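FHA domain-containing protein DDL (Arabidopsis thaliana, PDB 3VPY) probably recognises phosphothreonine through its forkhead-associated domain, consistent with binding of Dicer-like1 in the plant's microRNA pathway. Local coordinates at residues E110-E113 / K114-I117. Residues are numbered along the deposited sequence; the frame is centred on the assembly and turned at random.
Sequences ELFE and KDTI
Lys114 follows Glu113 at the corner of a type II beta turn running from Phe112 to Asp115, and it takes the third place of that turn with a positive phi of 83°, the backbone shape this turn type demands there. The extended Lys114 side chain leads outward, its NZ 6.2 Å from Glu113 OE1, too far for a salt bridge. Asp115 then closes the turn: its N donates to Phe112 O at 3.0 Å, tilted out of the carbonyl plane. The Asp115 side chain reaches back across the turn, CG lying beside its own backbone N (chi1 -82°), and this brings OD2 within 2.8 Å of Phe112 N. That bond is nearly straight at hydrogen, yet the N-H comes in from above the carboxylate plane, 60° out of it. Asp115 OD2 also lies 3.7 Å from Leu111 CD2 and at the edge of the Phe112 ring, near its plane. Asp115 OD1 accepts a hydrogen bond from a water that also donates to Glu113 O, and another from Asn99 ND2. Beyond Thr116, Ile117 points back inward, and its CD1 meets Leu111 CD1 at 3.9 Å, the two side chains crossing at about a right angle. Both also touch Ile65 and Ile87, so the residues flanking the turn, Leu111 before it and Ile117 in strand 116-119, reach into the core between the two sheets of the FHA beta sandwich. With a backbone N-H on OD2 and water and an amide on OD1, the buried carboxylate is held by both oxygens, which probably favours its ionised form and fixes the turn's shape.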
ATOM      1  N   GLU A 110       4.954   1.161  -7.395  1.00 13.87           N
ATOM      2  CA  GLU A 110       4.508  -0.196  -7.019  1.00 14.34           C
ATOM      3  C   GLU A 110       5.058  -0.581  -5.636  1.00 13.97           C
ATOM      4  O   GLU A 110       6.230  -0.312  -5.336  1.00 13.70           O
ATOM      5  CB  GLU A 110       4.949  -1.225  -8.057  1.00 16.14           C
ATOM      6  CG  GLU A 110       4.318  -2.603  -7.835  1.00 17.22           C
ATOM      7  CD  GLU A 110       4.690  -3.613  -8.928  1.00 16.84           C
ATOM      8  OE1 GLU A 110       5.403  -3.240  -9.882  1.00 21.89           O
ATOM      9  OE2 GLU A 110       4.297  -4.789  -8.810  1.00 19.29           O
ATOM     10  N   LEU A 111       4.207  -1.192  -4.816  1.00 12.69           N
ATOM     11  CA  LEU A 111       4.610  -1.681  -3.489  1.00 13.04           C
ATOM     12  C   LEU A 111       4.753  -3.200  -3.468  1.00 14.08           C
ATOM     13  O   LEU A 111       4.051  -3.915  -4.197  1.00 14.52           O
ATOM     14  CB  LEU A 111       3.591  -1.246  -2.442  1.00 13.75           C
ATOM     15  CG  LEU A 111       3.472   0.245  -2.119  1.00 13.06           C
ATOM     16  CD1 LEU A 111       2.397   0.485  -1.074  1.00 15.99           C
ATOM     17  CD2 LEU A 111       4.806   0.816  -1.656  1.00 16.05           C
ATOM     18  N   PHE A 112       5.674  -3.684  -2.635  1.00 13.52           N
ATOM     19  CA  PHE A 112       5.972  -5.113  -2.539  1.00 14.21           C
ATOM     20  C   PHE A 112       5.926  -5.594  -1.098  1.00 13.97           C
ATOM     21  O   PHE A 112       6.123  -4.797  -0.166  1.00 13.55           O
ATOM     22  CB  PHE A 112       7.357  -5.413  -3.134  1.00 14.82           C
ATOM     23  CG  PHE A 112       7.461  -5.149  -4.622  1.00 17.72           C
ATOM     24  CD1 PHE A 112       7.371  -6.204  -5.540  1.00 22.60           C
ATOM     25  CD2 PHE A 112       7.646  -3.858  -5.111  1.00 17.76           C
ATOM     26  CE1 PHE A 112       7.472  -5.962  -6.914  1.00 23.96           C
ATOM     27  CE2 PHE A 112       7.743  -3.614  -6.501  1.00 19.67           C
ATOM     28  CZ  PHE A 112       7.650  -4.666  -7.383  1.00 20.03           C
ATOM     29  N   GLU A 113       5.682  -6.897  -0.909  1.00 14.12           N
ATOM     30  CA  GLU A 113       5.779  -7.500   0.429  1.00 15.30           C
ATOM     31  C   GLU A 113       7.109  -7.094   1.065  1.00 15.04           C
ATOM     32  O   GLU A 113       8.170  -7.131   0.407  1.00 15.24           O
ATOM     33  CB  GLU A 113       5.790  -9.026   0.346  1.00 17.52           C
ATOM     34  CG  GLU A 113       4.550  -9.694  -0.121  1.00 22.88           C
ATOM     35  CD  GLU A 113       4.757 -11.212  -0.096  1.00 28.90           C
ATOM     36  OE1 GLU A 113       5.909 -11.658  -0.199  1.00 35.10           O
ATOM     37  OE2 GLU A 113       3.788 -11.947   0.054  1.00 33.93           O
ATOM     38  N   LYS A 114       7.030  -6.732   2.349  1.00 14.19           N
ATOM     39  CA  LYS A 114       8.165  -6.356   3.190  1.00 14.99           C
ATOM     40  C   LYS A 114       8.608  -4.916   3.048  1.00 14.50           C
ATOM     41  O   LYS A 114       9.497  -4.466   3.784  1.00 14.21           O
ATOM     42  CB  LYS A 114       9.362  -7.318   3.042  1.00 16.57           C
ATOM     43  CG  LYS A 114       9.024  -8.754   3.380  1.00 19.09           C
ATOM     44  CD  LYS A 114      10.221  -9.658   3.148  1.00 24.59           C
ATOM     45  CE  LYS A 114       9.814 -11.112   3.331  1.00 30.89           C
ATOM     46  NZ  LYS A 114      10.999 -12.008   3.368  1.00 35.79           N
ATOM     47  N   ASP A 115       7.961  -4.156   2.155  1.00 13.56           N
ATOM     48  CA  ASP A 115       8.262  -2.736   2.073  1.00 13.39           C
ATOM     49  C   ASP A 115       7.945  -2.041   3.389  1.00 13.49           C
ATOM     50  O   ASP A 115       6.927  -2.344   4.020  1.00 13.16           O
ATOM     51  CB  ASP A 115       7.436  -2.049   0.989  1.00 12.71           C
ATOM     52  CG  ASP A 115       8.013  -2.220  -0.402  1.00 13.40           C
ATOM     53  OD1 ASP A 115       9.160  -2.680  -0.533  1.00 14.48           O
ATOM     54  OD2 ASP A 115       7.297  -1.852  -1.360  1.00 15.52           O
ATOM     55  N   THR A 116       8.788  -1.085   3.770  1.00 13.23           N
ATOM     56  CA  THR A 116       8.483  -0.230   4.913  1.00 13.96           C
ATOM     57  C   THR A 116       8.084   1.143   4.415  1.00 14.52           C
ATOM     58  O   THR A 116       8.735   1.716   3.554  1.00 15.24           O
ATOM     59  CB  THR A 116       9.680  -0.095   5.851  1.00 15.13           C
ATOM     60  OG1 THR A 116      10.078  -1.404   6.274  1.00 17.32           O
ATOM     61  CG2 THR A 116       9.300   0.733   7.070  1.00 16.75           C
ATOM     62  N   ILE A 117       7.022   1.663   4.988  1.00 13.69           N
ATOM     63  CA  ILE A 117       6.468   2.949   4.598  1.00 13.87           C
ATOM     64  C   ILE A 117       6.469   3.884   5.792  1.00 13.30           C
ATOM     65  O   ILE A 117       6.110   3.480   6.905  1.00 13.01           O
ATOM     66  CB  ILE A 117       5.033   2.759   4.106  1.00 15.05           C
ATOM     67  CG1 ILE A 117       5.032   1.773   2.931  1.00 17.93           C
ATOM     68  CG2 ILE A 117       4.425   4.086   3.703  1.00 16.35           C
ATOM     69  CD1 ILE A 117       3.654   1.284   2.547  1.00 22.23           C
TER
HETATM   70  O   HOH W   1      10.215  -5.242  -0.365  1.00 28.30           O